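Local coordinates for exopolysaccharide biosynthesis protein (Pantoea stewartii subsp. stewartii DC283, PDB 6TGF) that probably modifies or degrades the exopolysaccharide of the bacterium's own biofilm as a trimeric, bacteriophage tailspike-like glycan hydrolase, at residues Gln315-Ile329 against Gln345-Arg359. Sequence-based numbering, arbitrary orientation.
With EDO (1,2-ethanediol), chain C.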
ATOM      1  N   GLN B 315     -15.102  17.341 -28.855  1.00 41.69           N
ATOM      2  CA  GLN B 315     -14.593  18.328 -29.848  1.00 42.31           C
ATOM      3  C   GLN B 315     -13.135  18.694 -29.543  1.00 42.15           C
ATOM      4  O   GLN B 315     -12.412  19.027 -30.500  1.00 42.68           O
ATOM      5  CB  GLN B 315     -15.491  19.567 -29.876  1.00 42.57           C
ATOM      6  CG  GLN B 315     -16.927  19.267 -30.289  1.00 42.95           C
ATOM      7  CD  GLN B 315     -17.013  18.401 -31.524  1.00 43.51           C
ATOM      8  OE1 GLN B 315     -16.599  18.791 -32.613  1.00 43.89           O
ATOM      9  NE2 GLN B 315     -17.553  17.204 -31.360  1.00 43.68           N
ATOM     10  N   SER B 316     -12.721  18.640 -28.272  1.00 41.71           N
ATOM     11  CA  SER B 316     -11.328  18.896 -27.820  1.00 41.39           C
ATOM     12  C   SER B 316     -10.587  17.568 -27.667  1.00 41.05           C
ATOM     13  O   SER B 316     -11.197  16.562 -27.312  1.00 41.14           O
ATOM     14  CB  SER B 316     -11.310  19.690 -26.537  1.00 41.09           C
ATOM     15  OG  SER B 316     -11.977  18.994 -25.494  1.00 40.78           O
ATOM     16  N   PRO B 317      -9.261  17.512 -27.939  1.00 40.70           N
ATOM     17  CA  PRO B 317      -8.487  16.287 -27.725  1.00 40.31           C
ATOM     18  C   PRO B 317      -8.410  15.859 -26.250  1.00 39.36           C
ATOM     19  O   PRO B 317      -8.226  14.681 -26.006  1.00 39.30           O
ATOM     20  CB  PRO B 317      -7.089  16.618 -28.275  1.00 40.51           C
ATOM     21  CG  PRO B 317      -7.022  18.132 -28.283  1.00 40.67           C
ATOM     22  CD  PRO B 317      -8.446  18.601 -28.498  1.00 40.83           C
ATOM     23  N   PHE B 318      -8.544  16.806 -25.314  1.00 38.55           N
ATOM     24  CA  PHE B 318      -8.601  16.552 -23.848  1.00 37.85           C
ATOM     25  C   PHE B 318      -9.594  17.522 -23.197  1.00 37.73           C
ATOM     26  O   PHE B 318      -9.636  18.699 -23.604  1.00 38.06           O
ATOM     27  CB  PHE B 318      -7.213  16.688 -23.219  1.00 37.34           C
ATOM     28  CG  PHE B 318      -6.186  15.714 -23.739  1.00 37.13           C
ATOM     29  CD1 PHE B 318      -6.029  14.469 -23.156  1.00 36.80           C
ATOM     30  CD2 PHE B 318      -5.380  16.039 -24.818  1.00 37.30           C
ATOM     31  CE1 PHE B 318      -5.088  13.573 -23.639  1.00 36.85           C
ATOM     32  CE2 PHE B 318      -4.440  15.140 -25.299  1.00 37.30           C
ATOM     33  CZ  PHE B 318      -4.295  13.909 -24.708  1.00 37.10           C
ATOM     34  N   VAL B 319     -10.361  17.041 -22.212  1.00 37.47           N
ATOM     35  CA  VAL B 319     -11.346  17.859 -21.439  1.00 37.47           C
ATOM     36  C   VAL B 319     -10.572  18.921 -20.646  1.00 37.40           C
ATOM     37  O   VAL B 319     -11.096  20.042 -20.503  1.00 37.61           O
ATOM     38  CB  VAL B 319     -12.235  16.990 -20.524  1.00 37.35           C
ATOM     39  CG1 VAL B 319     -13.191  17.829 -19.686  1.00 37.25           C
ATOM     40  CG2 VAL B 319     -13.015  15.946 -21.308  1.00 37.59           C
ATOM     41  N   PHE B 320      -9.366  18.585 -20.170  1.00 37.37           N
ATOM     42  CA  PHE B 320      -8.465  19.485 -19.400  1.00 37.12           C
ATOM     43  C   PHE B 320      -7.068  19.497 -20.035  1.00 37.28           C
ATOM     44  O   PHE B 320      -6.410  18.441 -20.059  1.00 36.99           O
ATOM     45  CB  PHE B 320      -8.412  19.045 -17.935  1.00 36.76           C
ATOM     46  CG  PHE B 320      -9.765  18.912 -17.284  1.00 36.59           C
ATOM     47  CD1 PHE B 320     -10.603  20.010 -17.168  1.00 36.62           C
ATOM     48  CD2 PHE B 320     -10.205  17.692 -16.793  1.00 36.56           C
ATOM     49  CE1 PHE B 320     -11.852  19.891 -16.575  1.00 36.56           C
ATOM     50  CE2 PHE B 320     -11.451  17.576 -16.198  1.00 36.54           C
ATOM     51  CZ  PHE B 320     -12.273  18.674 -16.091  1.00 36.53           C
ATOM     52  N   GLU B 321      -6.643  20.662 -20.539  1.00 37.78           N
ATOM     53  CA  GLU B 321      -5.274  20.921 -21.066  1.00 38.25           C
ATOM     54  C   GLU B 321      -4.493  21.731 -20.027  1.00 38.21           C
ATOM     55  O   GLU B 321      -4.546  22.974 -20.083  1.00 38.39           O
ATOM     56  CB  GLU B 321      -5.336  21.678 -22.395  1.00 38.75           C
ATOM     57  CG  GLU B 321      -5.818  20.832 -23.555  1.00 39.24           C
ATOM     58  CD  GLU B 321      -4.773  19.916 -24.166  1.00 39.65           C
ATOM     59  OE1 GLU B 321      -3.695  19.750 -23.560  1.00 39.80           O
ATOM     60  OE2 GLU B 321      -5.039  19.371 -25.255  1.00 40.11           O
ATOM     61  N   VAL B 322      -3.795  21.048 -19.116  1.00 38.12           N
ATOM     62  CA  VAL B 322      -3.079  21.673 -17.965  1.00 38.04           C
ATOM     63  C   VAL B 322      -1.578  21.711 -18.269  1.00 38.18           C
ATOM     64  O   VAL B 322      -1.120  20.940 -19.132  1.00 38.27           O
ATOM     65  CB  VAL B 322      -3.372  20.935 -16.643  1.00 37.91           C
ATOM     66  CG1 VAL B 322      -4.867  20.796 -16.401  1.00 37.84           C
ATOM     67  CG2 VAL B 322      -2.694  19.573 -16.572  1.00 37.88           C
ATOM     68  N   SER B 323      -0.858  22.596 -17.576  1.00 38.34           N
ATOM     69  CA  SER B 323       0.623  22.725 -17.602  1.00 38.60           C
ATOM     70  C   SER B 323       1.108  23.117 -16.201  1.00 38.38           C
ATOM     71  O   SER B 323       1.357  24.318 -15.971  1.00 38.45           O
ATOM     72  CB  SER B 323       1.065  23.714 -18.651  1.00 39.07           C
ATOM     73  OG  SER B 323       2.475  23.874 -18.634  1.00 39.47           O
ATOM     74  N   ALA B 324       1.216  22.130 -15.304  1.00 38.05           N
ATOM     75  CA  ALA B 324       1.591  22.298 -13.879  1.00 37.92           C
ATOM     76  C   ALA B 324       2.642  21.255 -13.481  1.00 37.75           C
ATOM     77  O   ALA B 324       2.639  20.154 -14.066  1.00 37.47           O
ATOM     78  CB  ALA B 324       0.358  22.192 -13.016  1.00 37.69           C
ATOM     79  N   ARG B 325       3.504  21.596 -12.514  1.00 37.84           N
ATOM     80  CA  ARG B 325       4.548  20.692 -11.958  1.00 37.78           C
ATOM     81  C   ARG B 325       3.873  19.607 -11.110  1.00 37.44           C
ATOM     82  O   ARG B 325       4.275  18.435 -11.229  1.00 37.19           O
ATOM     83  CB  ARG B 325       5.573  21.478 -11.133  1.00 38.10           C
ATOM     84  CG  ARG B 325       6.721  20.630 -10.600  1.00 38.32           C
ATOM     85  CD  ARG B 325       7.875  21.454 -10.062  1.00 38.63           C
ATOM     86  NE  ARG B 325       8.937  20.655  -9.458  1.00 38.79           N
ATOM     87  CZ  ARG B 325       9.862  19.966 -10.125  1.00 38.86           C
ATOM     88  NH1 ARG B 325       9.869  19.939 -11.449  1.00 38.79           N
ATOM     89  NH2 ARG B 325      10.781  19.288  -9.457  1.00 38.89           N
ATOM     90  N   TRP B 326       2.891  19.990 -10.287  1.00 37.50           N
ATOM     91  CA  TRP B 326       2.104  19.077  -9.414  1.00 37.44           C
ATOM     92  C   TRP B 326       0.655  19.012  -9.906  1.00 36.99           C
ATOM     93  O   TRP B 326       0.051  20.084 -10.108  1.00 36.90           O
ATOM     94  CB  TRP B 326       2.182  19.526  -7.949  1.00 37.95           C
ATOM     95  CG  TRP B 326       3.516  19.280  -7.317  1.00 38.59           C
ATOM     96  CD1 TRP B 326       3.975  18.107  -6.792  1.00 38.75           C
ATOM     97  CD2 TRP B 326       4.574  20.237  -7.139  1.00 39.21           C
ATOM     98  NE1 TRP B 326       5.243  18.265  -6.303  1.00 39.18           N
ATOM     99  CE2 TRP B 326       5.638  19.562  -6.501  1.00 39.47           C
ATOM    100  CE3 TRP B 326       4.728  21.592  -7.456  1.00 39.61           C
ATOM    101  CZ2 TRP B 326       6.833  20.200  -6.174  1.00 40.03           C
ATOM    102  CZ3 TRP B 326       5.911  22.221  -7.131  1.00 40.13           C
ATOM    103  CH2 TRP B 326       6.948  21.532  -6.500  1.00 40.23           C
ATOM    104  N   VAL B 327       0.131  17.795 -10.090  1.00 36.66           N
ATOM    105  CA  VAL B 327      -1.253  17.524 -10.582  1.00 36.25           C
ATOM    106  C   VAL B 327      -1.880  16.429  -9.709  1.00 36.02           C
ATOM    107  O   VAL B 327      -1.209  15.407  -9.469  1.00 35.63           O
ATOM    108  CB  VAL B 327      -1.256  17.131 -12.073  1.00 36.14           C
ATOM    109  CG1 VAL B 327      -2.655  16.804 -12.576  1.00 36.04           C
ATOM    110  CG2 VAL B 327      -0.626  18.210 -12.940  1.00 36.32           C
ATOM    111  N   GLU B 328      -3.118  16.653  -9.256  1.00 36.16           N
ATOM    112  CA  GLU B 328      -3.938  15.681  -8.482  1.00 36.13           C
ATOM    113  C   GLU B 328      -5.322  15.573  -9.139  1.00 35.70           C
ATOM    114  O   GLU B 328      -6.028  16.600  -9.197  1.00 35.67           O
ATOM    115  CB  GLU B 328      -4.043  16.109  -7.016  1.00 36.69           C
ATOM    116  CG  GLU B 328      -2.696  16.351  -6.350  1.00 37.38           C
ATOM    117  CD  GLU B 328      -2.750  16.744  -4.881  1.00 38.12           C
ATOM    118  OE1 GLU B 328      -3.693  17.463  -4.489  1.00 38.61           O
ATOM    119  OE2 GLU B 328      -1.843  16.330  -4.129  1.00 38.79           O
ATOM    120  N   ILE B 329      -5.669  14.383  -9.644  1.00 35.09           N
ATOM    121  CA  ILE B 329      -7.030  14.029 -10.153  1.00 34.63           C
ATOM    122  C   ILE B 329      -7.585  12.910  -9.266  1.00 34.16           C
ATOM    123  O   ILE B 329      -6.872  11.904  -9.089  1.00 34.22           O
ATOM    124  CB  ILE B 329      -6.999  13.592 -11.633  1.00 34.72           C
ATOM    125  CG1 ILE B 329      -6.075  14.468 -12.483  1.00 34.95           C
ATOM    126  CG2 ILE B 329      -8.409  13.549 -12.202  1.00 34.79           C
ATOM    127  CD1 ILE B 329      -5.999  14.044 -13.932  1.00 35.13           C
ATOM    128  N   GLN B 345     -11.333  12.317 -27.560  1.00 41.20           N
ATOM    129  CA  GLN B 345     -11.242  13.218 -26.380  1.00 40.26           C
ATOM    130  C   GLN B 345     -10.794  12.408 -25.160  1.00 39.42           C
ATOM    131  O   GLN B 345     -11.501  11.446 -24.801  1.00 39.51           O
ATOM    132  CB  GLN B 345     -12.586  13.900 -26.116  1.00 40.28           C
ATOM    133  CG  GLN B 345     -12.540  14.914 -24.982  1.00 39.91           C
ATOM    134  CD  GLN B 345     -13.772  15.783 -24.947  1.00 39.88           C
ATOM    135  OE1 GLN B 345     -14.896  15.295 -25.023  1.00 40.10           O
ATOM    136  NE2 GLN B 345     -13.570  17.084 -24.825  1.00 39.71           N
ATOM    137  N   GLY B 346      -9.657  12.784 -24.564  1.00 38.58           N
ATOM    138  CA  GLY B 346      -9.174  12.263 -23.270  1.00 37.81           C
ATOM    139  C   GLY B 346      -9.717  13.089 -22.117  1.00 37.23           C
ATOM    140  O   GLY B 346     -10.487  14.031 -22.389  1.00 37.42           O
ATOM    141  N   LEU B 347      -9.330  12.767 -20.878  1.00 36.42           N
ATOM    142  CA  LEU B 347      -9.764  13.509 -19.661  1.00 35.97           C
ATOM    143  C   LEU B 347      -8.790  14.661 -19.387  1.00 35.74           C
ATOM    144  O   LEU B 347      -9.259  15.811 -19.281  1.00 35.71           O
ATOM    145  CB  LEU B 347      -9.851  12.556 -18.463  1.00 35.71           C
ATOM    146  CG  LEU B 347     -10.152  13.217 -17.115  1.00 35.43           C
ATOM    147  CD1 LEU B 347     -11.404  14.079 -17.187  1.00 35.51           C
ATOM    148  CD2 LEU B 347     -10.289  12.176 -16.015  1.00 35.29           C
ATOM    149  N   LEU B 348      -7.493  14.365 -19.258  1.00 35.59           N
ATOM    150  CA  LEU B 348      -6.450  15.373 -18.926  1.00 35.56           C
ATOM    151  C   LEU B 348      -5.153  15.077 -19.684  1.00 35.88           C
ATOM    152  O   LEU B 348      -4.773  13.893 -19.781  1.00 35.79           O
ATOM    153  CB  LEU B 348      -6.208  15.380 -17.413  1.00 35.15           C
ATOM    154  CG  LEU B 348      -5.198  16.419 -16.921  1.00 35.11           C
ATOM    155  CD1 LEU B 348      -5.690  17.117 -15.661  1.00 34.90           C
ATOM    156  CD2 LEU B 348      -3.826  15.799 -16.694  1.00 35.09           C
ATOM    157  N   ARG B 349      -4.509  16.133 -20.192  1.00 36.36           N
ATOM    158  CA  ARG B 349      -3.096  16.128 -20.654  1.00 36.87           C
ATOM    159  C   ARG B 349      -2.330  17.218 -19.900  1.00 36.97           C
ATOM    160  O   ARG B 349      -2.819  18.363 -19.866  1.00 37.15           O
ATOM    161  CB  ARG B 349      -2.989  16.373 -22.162  1.00 37.37           C
ATOM    162  CG  ARG B 349      -1.565  16.650 -22.624  1.00 37.75           C
ATOM    163  CD  ARG B 349      -1.365  16.500 -24.118  1.00 38.21           C
ATOM    164  NE  ARG B 349      -2.167  17.440 -24.888  1.00 38.58           N
ATOM    165  CZ  ARG B 349      -2.252  17.452 -26.216  1.00 39.02           C
ATOM    166  NH1 ARG B 349      -1.588  16.562 -26.936  1.00 39.27           N
ATOM    167  NH2 ARG B 349      -3.013  18.347 -26.819  1.00 39.23           N
ATOM    168  N   ASN B 350      -1.173  16.866 -19.331  1.00 37.12           N
ATOM    169  CA  ASN B 350      -0.217  17.813 -18.702  1.00 37.44           C
ATOM    170  C   ASN B 350       0.973  17.982 -19.654  1.00 38.07           C
ATOM    171  O   ASN B 350       1.601  16.959 -19.988  1.00 38.16           O
ATOM    172  CB  ASN B 350       0.211  17.333 -17.312  1.00 37.25           C
ATOM    173  CG  ASN B 350       0.919  18.397 -16.496  1.00 37.31           C
ATOM    174  OD1 ASN B 350       0.975  19.561 -16.887  1.00 37.38           O
ATOM    175  ND2 ASN B 350       1.460  18.004 -15.355  1.00 37.36           N
ATOM    176  N   THR B 351       1.252  19.217 -20.086  1.00 38.74           N
ATOM    177  CA  THR B 351       2.301  19.552 -21.089  1.00 39.59           C
ATOM    178  C   THR B 351       3.440  20.357 -20.446  1.00 40.17           C
ATOM    179  O   THR B 351       4.338  20.791 -21.197  1.00 40.72           O
ATOM    180  CB  THR B 351       1.701  20.310 -22.281  1.00 39.86           C
ATOM    181  OG1 THR B 351       0.868  21.359 -21.787  1.00 39.74           O
ATOM    182  CG2 THR B 351       0.899  19.414 -23.196  1.00 39.82           C
ATOM    183  N   CYS B 352       3.421  20.539 -19.121  1.00 40.32           N
ATOM    184  CA  CYS B 352       4.494  21.229 -18.355  1.00 40.80           C
ATOM    185  C   CYS B 352       5.805  20.467 -18.523  1.00 41.07           C
ATOM    186  O   CYS B 352       5.907  19.317 -18.102  1.00 40.84           O
ATOM    187  CB  CYS B 352       4.153  21.331 -16.873  1.00 40.78           C
ATOM    188  SG  CYS B 352       5.452  22.122 -15.890  1.00 41.25           S
ATOM    189  N   PRO B 353       6.842  21.071 -19.150  1.00 41.84           N
ATOM    190  CA  PRO B 353       8.136  20.411 -19.316  1.00 41.99           C
ATOM    191  C   PRO B 353       9.062  20.633 -18.112  1.00 41.79           C
ATOM    192  O   PRO B 353       8.802  21.531 -17.328  1.00 41.90           O
ATOM    193  CB  PRO B 353       8.683  21.111 -20.565  1.00 42.55           C
ATOM    194  CG  PRO B 353       8.190  22.537 -20.413  1.00 42.75           C
ATOM    195  CD  PRO B 353       6.838  22.423 -19.734  1.00 42.28           C
ATOM    196  N   GLY B 354      10.115  19.818 -18.004  1.00 41.47           N
ATOM    197  CA  GLY B 354      11.136  19.919 -16.943  1.00 41.17           C
ATOM    198  C   GLY B 354      10.636  19.371 -15.618  1.00 40.30           C
ATOM    199  O   GLY B 354      10.915  20.003 -14.581  1.00 40.49           O
ATOM    200  N   GLY B 355       9.915  18.245 -15.651  1.00 39.26           N
ATOM    201  CA  GLY B 355       9.494  17.493 -14.453  1.00 38.40           C
ATOM    202  C   GLY B 355       8.013  17.657 -14.161  1.00 37.55           C
ATOM    203  O   GLY B 355       7.574  18.806 -13.967  1.00 37.72           O
ATOM    204  N   GLN B 356       7.277  16.541 -14.123  1.00 36.82           N
ATOM    205  CA  GLN B 356       5.843  16.479 -13.733  1.00 36.08           C
ATOM    206  C   GLN B 356       5.670  15.488 -12.578  1.00 35.45           C
ATOM    207  O   GLN B 356       6.252  14.386 -12.647  1.00 35.39           O
ATOM    208  CB  GLN B 356       4.971  16.059 -14.917  1.00 36.04           C
ATOM    209  CG  GLN B 356       4.658  17.198 -15.878  1.00 36.22           C
ATOM    210  CD  GLN B 356       3.777  16.765 -17.024  1.00 36.20           C
ATOM    211  OE1 GLN B 356       3.158  15.702 -16.994  1.00 35.98           O
ATOM    212  NE2 GLN B 356       3.714  17.594 -18.051  1.00 36.47           N
ATOM    213  N   PHE B 357       4.912  15.889 -11.554  1.00 34.86           N
ATOM    214  CA  PHE B 357       4.409  15.028 -10.453  1.00 34.22           C
ATOM    215  C   PHE B 357       2.915  14.792 -10.688  1.00 33.45           C
ATOM    216  O   PHE B 357       2.216  15.758 -11.055  1.00 33.46           O
ATOM    217  CB  PHE B 357       4.666  15.684  -9.095  1.00 34.49           C
ATOM    218  CG  PHE B 357       6.117  15.780  -8.696  1.00 34.75           C
ATOM    219  CD1 PHE B 357       6.737  14.738  -8.028  1.00 34.73           C
ATOM    220  CD2 PHE B 357       6.860  16.916  -8.973  1.00 34.99           C
ATOM    221  CE1 PHE B 357       8.070  14.823  -7.654  1.00 34.99           C
ATOM    222  CE2 PHE B 357       8.193  17.000  -8.596  1.00 35.30           C
ATOM    223  CZ  PHE B 357       8.795  15.954  -7.939  1.00 35.22           C
ATOM    224  N   PHE B 358       2.445  13.555 -10.504  1.00 32.66           N
ATOM    225  CA  PHE B 358       1.029  13.161 -10.730  1.00 32.11           C
ATOM    226  C   PHE B 358       0.560  12.203  -9.631  1.00 31.79           C
ATOM    227  O   PHE B 358       1.256  11.210  -9.350  1.00 31.48           O
ATOM    228  CB  PHE B 358       0.857  12.528 -12.113  1.00 31.98           C
ATOM    229  CG  PHE B 358      -0.578  12.263 -12.493  1.00 31.72           C
ATOM    230  CD1 PHE B 358      -1.177  11.048 -12.202  1.00 31.60           C
ATOM    231  CD2 PHE B 358      -1.336  13.232 -13.130  1.00 31.66           C
ATOM    232  CE1 PHE B 358      -2.498  10.806 -12.545  1.00 31.53           C
ATOM    233  CE2 PHE B 358      -2.656  12.987 -13.476  1.00 31.66           C
ATOM    234  CZ  PHE B 358      -3.235  11.774 -13.184  1.00 31.53           C
ATOM    235  N   ARG B 359      -0.597  12.510  -9.034  1.00 31.69           N
ATOM    236  CA  ARG B 359      -1.343  11.622  -8.105  1.00 31.57           C
ATOM    237  C   ARG B 359      -2.766  11.442  -8.645  1.00 30.87           C
ATOM    238  O   ARG B 359      -3.466  12.456  -8.816  1.00 30.48           O
ATOM    239  CB  ARG B 359      -1.341  12.195  -6.685  1.00 32.26           C
ATOM    240  CG  ARG B 359      -0.017  12.014  -5.957  1.00 33.03           C
ATOM    241  CD  ARG B 359      -0.060  12.504  -4.522  1.00 33.73           C
ATOM    242  NE  ARG B 359      -0.959  11.709  -3.697  1.00 34.18           N
ATOM    243  CZ  ARG B 359      -0.671  10.515  -3.180  1.00 34.56           C
ATOM    244  NH1 ARG B 359       0.506   9.948  -3.399  1.00 34.68           N
ATOM    245  NH2 ARG B 359      -1.569   9.887  -2.442  1.00 34.81           N
TER
HETATM  246  C1  EDO C 805      10.897  20.499  -5.343  1.00 84.50           C
HETATM  247  O1  EDO C 805      10.304  19.624  -6.282  1.00 84.09           O
HETATM  248  C2  EDO C 805       9.898  21.251  -4.537  1.00 84.32           C
HETATM  249  O2  EDO C 805      10.341  21.612  -3.240  1.00 84.33           O
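N350 OD1 accepts hydrogen bonds from two backbone amides, A324 N at 3.0 Å and, weakly, C352 N, while ND2 of the same side chain donates to A324 O at 2.8 Å. This last bond is planar at both ends: ND2 lies in the carbonyl plane of A324, and A324 O in the amide plane of N350. Bonded through both ends, the amide is fixed in rotation between two successive coils of a parallel beta-helix, the tailspike-like fold of this protein, just before the chain turns at R325-W326. Two parallel ladders define the stacking, 320-322 on 348-350 and 327-329 on 356-359, each with axes 4.9 Å apart. N350 shares a face with F320, V322 and L348 by its place in the strand; CG anti to the backbone N (chi1 -167°) swings the amide across to A324, and ND2 also abuts V327 CG2. From the other ladder, I329 CD1 reaches L348 CD1 and the edge of the F358 ring, joining the two sheets in the hydrophobic interior, while L373 and L375 of the next coil continue the packing around F358.

On the opposite face of the first ladder, NE and NH2 of R349 each bond one carboxylate oxygen of E321, OE1 at 3.1 Å and OE2 at 2.8 Å. The bend at chi3 brings the guanidinium to F318, tilted 42° from the ring, with CE2 above its centre. R349 CB stands 3.4 Å from the F318 ring centroid, nearly on the ring normal: a CH-pi contact. On the second ladder, the five-membered ring of W326 and the F357 ring make an offset pair with little overlap, planes at 10°, and Y304 of the second subunit packs on both. The R325 guanidinium turns one face to F357 CE2, its NH2 donating to O1 of 1,2-ethanediol, probably from the crystallisation liquor, at 3.2 Å.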